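Local coordinates for glycosylation Associate Protein 2 (PDB 6OYC) that probably takes part, in complex with Gap1 and Gap3, in the glycosylation and accessory Sec-dependent secretion of streptococcal surface glycoproteins, at residues D34-F39 with S75-F80; T400-E405 with T415-Q420. One frame throughout, in Å; residues are numbered along the deposited sequence.

Overall arrangement
Contact 1 and contact 2 lie on opposite sides of the chain's centre, their own centres about 55 Å apart and their nearest atoms about 40 Å apart, so they share no element. Residues 34-39 and 75-80 lie in connections of the N-terminal parallel sheet, on the start of helix 36-52 and the loop between strands 62-65 and 86-89; residues 400-405 and 415-420 lie on helices 398-403 and 416-424, between strands 388-392 and 452-458 of the mixed sheet. Both contacts are largely buried, and neither has a hydrogen bond between its segments. Contact 1 is apolar and aromatic. Contact 2 joins two helices through alanine and serine, with polar groups bonded to the surrounding chain.

Contact 1: residues D34-F39 with S75-F80; sequences DQISDF and SSLSSF
Beside strand 6-11 of the N-terminal five-stranded parallel sheet, the first turn of helix 36-52 packs against the loop that joins strands 62-65 and 86-89, with Ile36 and Phe39 meeting Leu77 and Phe80. The contact is side-chain packing: no hydrogen bond crosses, and the nearest alpha carbons, those of Ile36 and Leu77, are still 7.7 Å apart. Leu77 reaches between the two helix residues. Its CD2 methyl sits 3.8 Å from Ile36 CG2 and 3.7 Å from Phe39 CD2, approaching the Phe39 ring obliquely. Strand 6-11 also touches this group: Val11 meets Ile36 and Leu77, and Leu9 meets Phe39.

The ring of Phe39 meets Phe80 in a T-shaped stack, carried toward the loop by a chi1 of 175°, which sets CG opposite the backbone N. The edge of Phe39 faces the flat side of Phe80, the ring centroids are 5.5 Å apart and the planes are inclined at 76°. Phe80 also touches Glu43, Asn44 and Leu47, so the loop holds to the helix beyond its first turn.

Ser76 borders the apolar group. Its OG is hydrogen-bonded to the carbonyl oxygen of Glu73, so its approach to Ile36 CG2, at 3.5 Å, is a packing contact. On Phe80 the two faces differ: Ser79 OG stands 3.3 Å above the ring plane over its centre, whereas Phe39 CE2 lies over the opposite face, displaced toward the rim, 4.1 Å from Phe80 CD2.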
loop_
_atom_site.group_PDB
_atom_site.type_symbol
_atom_site.label_atom_id
_atom_site.label_comp_id
_atom_site.label_asym_id
_atom_site.label_seq_id
_atom_site.Cartn_x
_atom_site.Cartn_y
_atom_site.Cartn_z
ATOM N N ASP B 34 5.186 17.036 33.498
ATOM C CA ASP B 34 4.429 16.956 34.743
ATOM C C ASP B 34 2.981 17.406 34.597
ATOM O O ASP B 34 2.256 17.422 35.596
ATOM C CB ASP B 34 5.103 17.816 35.805
ATOM C CG ASP B 34 5.394 19.211 35.289
ATOM O OD1 ASP B 34 4.456 20.042 35.252
ATOM O OD2 ASP B 34 6.549 19.454 34.857
ATOM N N GLN B 35 2.535 17.791 33.399
ATOM C CA GLN B 35 1.174 18.275 33.205
ATOM C C GLN B 35 0.276 17.243 32.557
ATOM O O GLN B 35 -0.871 17.559 32.232
ATOM C CB GLN B 35 1.169 19.542 32.351
ATOM C CG GLN B 35 1.806 20.742 32.978
ATOM C CD GLN B 35 1.686 21.952 32.082
ATOM O OE1 GLN B 35 2.394 22.075 31.077
ATOM N NE2 GLN B 35 0.766 22.841 32.421
ATOM N N ILE B 36 0.771 16.024 32.357
ATOM C CA ILE B 36 0.017 15.021 31.611
ATOM C C ILE B 36 -1.328 14.744 32.270
ATOM O O ILE B 36 -2.354 14.590 31.585
ATOM C CB ILE B 36 0.852 13.742 31.470
ATOM C CG1 ILE B 36 2.020 14.013 30.534
ATOM C CG2 ILE B 36 -0.010 12.604 30.935
ATOM C CD1 ILE B 36 2.895 12.799 30.302
ATOM N N SER B 37 -1.346 14.689 33.611
ATOM C CA SER B 37 -2.563 14.330 34.331
ATOM C C SER B 37 -3.654 15.376 34.117
ATOM O O SER B 37 -4.817 15.033 33.865
ATOM C CB SER B 37 -2.264 14.159 35.828
ATOM O OG SER B 37 -3.478 14.072 36.563
ATOM N N ASP B 38 -3.299 16.658 34.227
ATOM C CA ASP B 38 -4.249 17.710 33.868
ATOM C C ASP B 38 -4.795 17.504 32.461
ATOM O O ASP B 38 -6.007 17.623 32.235
ATOM C CB ASP B 38 -3.602 19.086 33.985
ATOM C CG ASP B 38 -3.271 19.445 35.416
ATOM O OD1 ASP B 38 -3.914 18.870 36.318
ATOM O OD2 ASP B 38 -2.372 20.289 35.644
ATOM N N PHE B 39 -3.928 17.149 31.508
ATOM C CA PHE B 39 -4.412 16.933 30.150
ATOM C C PHE B 39 -5.448 15.812 30.106
ATOM O O PHE B 39 -6.493 15.948 29.458
ATOM C CB PHE B 39 -3.252 16.637 29.195
ATOM C CG PHE B 39 -3.709 16.287 27.810
ATOM C CD1 PHE B 39 -4.018 17.286 26.895
ATOM C CD2 PHE B 39 -3.903 14.966 27.448
ATOM C CE1 PHE B 39 -4.467 16.968 25.623
ATOM C CE2 PHE B 39 -4.361 14.638 26.167
ATOM C CZ PHE B 39 -4.647 15.636 25.261
ATOM N N SER B 75 1.965 6.741 30.056
ATOM C CA SER B 75 1.074 5.656 29.657
ATOM C C SER B 75 -0.381 6.107 29.576
ATOM O O SER B 75 -1.161 5.562 28.782
ATOM C CB SER B 75 1.197 4.500 30.642
ATOM O OG SER B 75 2.490 3.946 30.605
ATOM N N SER B 76 -0.777 7.084 30.395
ATOM C CA SER B 76 -2.163 7.522 30.330
ATOM C C SER B 76 -2.504 8.264 29.034
ATOM O O SER B 76 -3.687 8.525 28.794
ATOM C CB SER B 76 -2.496 8.400 31.537
ATOM O OG SER B 76 -1.791 9.623 31.500
ATOM N N LEU B 77 -1.522 8.601 28.187
ATOM C CA LEU B 77 -1.859 9.189 26.896
ATOM C C LEU B 77 -2.217 8.138 25.857
ATOM O O LEU B 77 -2.595 8.495 24.741
ATOM C CB LEU B 77 -0.712 10.065 26.388
ATOM C CG LEU B 77 -0.403 11.238 27.327
ATOM C CD1 LEU B 77 0.720 12.108 26.780
ATOM C CD2 LEU B 77 -1.656 12.074 27.598
ATOM N N SER B 78 -2.142 6.860 26.219
ATOM C CA SER B 78 -2.351 5.789 25.257
ATOM C C SER B 78 -3.762 5.792 24.685
ATOM O O SER B 78 -3.951 5.454 23.512
ATOM C CB SER B 78 -2.051 4.453 25.933
ATOM O OG SER B 78 -2.465 3.378 25.126
ATOM N N SER B 79 -4.767 6.175 25.482
ATOM C CA SER B 79 -6.137 6.147 24.983
ATOM C C SER B 79 -6.377 7.177 23.883
ATOM O O SER B 79 -7.337 7.037 23.119
ATOM C CB SER B 79 -7.133 6.381 26.130
ATOM O OG SER B 79 -7.135 7.751 26.539
ATOM N N PHE B 80 -5.535 8.208 23.784
ATOM C CA PHE B 80 -5.808 9.341 22.912
ATOM C C PHE B 80 -5.114 9.274 21.551
ATOM O O PHE B 80 -5.378 10.140 20.719
ATOM C CB PHE B 80 -5.396 10.650 23.608
ATOM C CG PHE B 80 -6.061 10.866 24.937
ATOM C CD1 PHE B 80 -7.394 11.277 25.005
ATOM C CD2 PHE B 80 -5.358 10.657 26.125
ATOM C CE1 PHE B 80 -8.015 11.468 26.239
ATOM C CE2 PHE B 80 -5.976 10.849 27.359
ATOM C CZ PHE B 80 -7.308 11.256 27.417
#

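Contact 2: residues T400-E405 with T415-Q420; sequences TVAQRE and TSLDIQ
Small residues meet where Ala402, near the end of helix 398-403, packs on Ser416 in the first turn of helix 416-424. The two helices follow one another after the strand 388-392 of the mixed sheet, in a fold assigned to the alpha/beta-hydrolase clan. Their alpha carbons come within 5.2 Å at Ala402 and Ser416, an approach that the short side chains allow. Ser416 OG lies 3.5 Å from Ala402 CA, and Ser416 CB rests 3.8 Å from Val401 CG1.

The remaining apolar contacts come from Leu417. Its CD2 methyl touches Ala402 CB at 4.0 Å and Glu405 CG at 3.9 Å, and lies 3.7 Å from Ala402 O, the leucine and glutamate side chains running obliquely past one another. In Glu405, chi1 (-64°) sets CG beside the backbone N, where it meets Leu417, and the bend at chi2 (-59°) turns the carboxylate off, OE2 bonding the backbone N of Phe413.

Polar groups reach the interface without bonding across it. Ser416 OG, set between its backbone N and carbonyl carbon (chi1 62°), is hydrogen-bonded to the carbonyl oxygen of Phe413. Gln420 extends its chain beyond CG and places OE1 3.4 Å from Ala402 CB, while the amide is engaged on helix 429-444 and the turn before it: OE1 bonds Ser432 OG and NE2 bonds the carbonyl oxygen of Asp426. Ser432 OG also bonds Gln403 NE2, so one hydroxyl links both helices to a third.

With Ser416 OG, Glu405 OE2 and the Gln420 amide bonded to other parts of the same chain, the two segments themselves are joined by van der Waals contact, and the bonds to Phe413, Ser432 and Asp426 are consistent with limiting how far these side chains can turn.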
loop_
_atom_site.group_PDB
_atom_site.type_symbol
_atom_site.label_atom_id
_atom_site.label_comp_id
_atom_site.label_asym_id
_atom_site.label_seq_id
_atom_site.Cartn_x
_atom_site.Cartn_y
_atom_site.Cartn_z
ATOM N N THR B 400 -5.388 -19.795 -17.260
ATOM C CA THR B 400 -6.764 -20.130 -17.614
ATOM C C THR B 400 -7.646 -18.884 -17.661
ATOM O O THR B 400 -8.474 -18.738 -18.571
ATOM C CB THR B 400 -7.327 -21.152 -16.618
ATOM O OG1 THR B 400 -6.668 -22.414 -16.802
ATOM C CG2 THR B 400 -8.840 -21.313 -16.788
ATOM N N VAL B 401 -7.494 -17.980 -16.685
ATOM C CA VAL B 401 -8.228 -16.716 -16.735
ATOM C C VAL B 401 -7.901 -15.973 -18.021
ATOM O O VAL B 401 -8.781 -15.379 -18.664
ATOM C CB VAL B 401 -7.916 -15.865 -15.490
ATOM C CG1 VAL B 401 -8.611 -14.487 -15.575
ATOM C CG2 VAL B 401 -8.317 -16.622 -14.213
ATOM N N ALA B 402 -6.629 -16.023 -18.426
ATOM C CA ALA B 402 -6.201 -15.391 -19.663
ATOM C C ALA B 402 -6.959 -15.965 -20.854
ATOM O O ALA B 402 -7.611 -15.226 -21.602
ATOM C CB ALA B 402 -4.690 -15.563 -19.833
ATOM N N GLN B 403 -6.915 -17.291 -21.019
ATOM C CA GLN B 403 -7.594 -17.933 -22.145
ATOM C C GLN B 403 -9.084 -17.627 -22.177
ATOM O O GLN B 403 -9.675 -17.560 -23.254
ATOM C CB GLN B 403 -7.365 -19.434 -22.094
ATOM C CG GLN B 403 -5.908 -19.797 -22.243
ATOM C CD GLN B 403 -5.419 -19.554 -23.649
ATOM O OE1 GLN B 403 -6.220 -19.456 -24.572
ATOM N NE2 GLN B 403 -4.105 -19.448 -23.823
ATOM N N ARG B 404 -9.704 -17.407 -21.024
ATOM C CA ARG B 404 -11.103 -17.003 -21.008
ATOM C C ARG B 404 -11.361 -15.747 -21.843
ATOM O O ARG B 404 -12.522 -15.447 -22.144
ATOM C CB ARG B 404 -11.540 -16.798 -19.553
ATOM C CG ARG B 404 -13.013 -16.509 -19.343
ATOM C CD ARG B 404 -13.162 -15.252 -18.510
ATOM N NE ARG B 404 -14.532 -14.752 -18.441
ATOM C CZ ARG B 404 -15.109 -14.015 -19.387
ATOM N NH1 ARG B 404 -14.439 -13.698 -20.492
ATOM N NH2 ARG B 404 -16.360 -13.600 -19.230
ATOM N N GLU B 405 -10.315 -15.017 -22.240
ATOM C CA GLU B 405 -10.502 -13.825 -23.056
ATOM C C GLU B 405 -10.684 -14.149 -24.533
ATOM O O GLU B 405 -11.194 -13.304 -25.277
ATOM C CB GLU B 405 -9.330 -12.851 -22.865
ATOM C CG GLU B 405 -9.188 -12.284 -21.439
ATOM C CD GLU B 405 -10.428 -11.524 -20.980
ATOM O OE1 GLU B 405 -10.872 -10.609 -21.712
ATOM O OE2 GLU B 405 -10.960 -11.839 -19.890
ATOM N N THR B 415 -7.296 -7.384 -18.398
ATOM C CA THR B 415 -5.963 -7.151 -17.831
ATOM C C THR B 415 -5.191 -8.437 -17.530
ATOM O O THR B 415 -3.980 -8.389 -17.290
ATOM C CB THR B 415 -6.058 -6.327 -16.542
ATOM O OG1 THR B 415 -4.741 -6.058 -16.028
ATOM C CG2 THR B 415 -6.862 -7.089 -15.476
ATOM N N SER B 416 -5.869 -9.588 -17.513
ATOM C CA SER B 416 -5.161 -10.842 -17.272
ATOM C C SER B 416 -4.150 -11.119 -18.374
ATOM O O SER B 416 -3.130 -11.782 -18.136
ATOM C CB SER B 416 -6.149 -12.008 -17.153
ATOM O OG SER B 416 -6.897 -12.215 -18.345
ATOM N N LEU B 417 -4.413 -10.620 -19.585
ATOM C CA LEU B 417 -3.447 -10.765 -20.671
ATOM C C LEU B 417 -2.156 -10.031 -20.347
ATOM O O LEU B 417 -1.057 -10.547 -20.586
ATOM C CB LEU B 417 -4.051 -10.251 -21.980
ATOM C CG LEU B 417 -5.392 -10.880 -22.376
ATOM C CD1 LEU B 417 -5.788 -10.516 -23.793
ATOM C CD2 LEU B 417 -5.334 -12.396 -22.210
ATOM N N ASP B 418 -2.266 -8.828 -19.785
ATOM C CA ASP B 418 -1.067 -8.112 -19.358
ATOM C C ASP B 418 -0.377 -8.823 -18.207
ATOM O O ASP B 418 0.858 -8.833 -18.134
ATOM C CB ASP B 418 -1.433 -6.686 -18.974
ATOM C CG ASP B 418 -1.945 -5.891 -20.161
ATOM O OD1 ASP B 418 -1.286 -5.920 -21.239
ATOM O OD2 ASP B 418 -3.014 -5.254 -20.022
ATOM N N ILE B 419 -1.147 -9.455 -17.325
ATOM C CA ILE B 419 -0.542 -10.215 -16.238
ATOM C C ILE B 419 0.233 -11.412 -16.780
ATOM O O ILE B 419 1.324 -11.727 -16.291
ATOM C CB ILE B 419 -1.622 -10.625 -15.228
ATOM C CG1 ILE B 419 -2.306 -9.364 -14.687
ATOM C CG2 ILE B 419 -1.010 -11.434 -14.099
ATOM C CD1 ILE B 419 -3.469 -9.632 -13.732
ATOM N N GLN B 420 -0.299 -12.090 -17.809
ATOM C CA GLN B 420 0.469 -13.173 -18.421
ATOM C C GLN B 420 1.705 -12.640 -19.132
ATOM O O GLN B 420 2.779 -13.259 -19.072
ATOM C CB GLN B 420 -0.381 -13.981 -19.407
ATOM C CG GLN B 420 0.420 -15.157 -20.001
ATOM C CD GLN B 420 -0.435 -16.208 -20.689
ATOM O OE1 GLN B 420 -1.514 -16.571 -20.208
ATOM N NE2 GLN B 420 0.048 -16.700 -21.831
#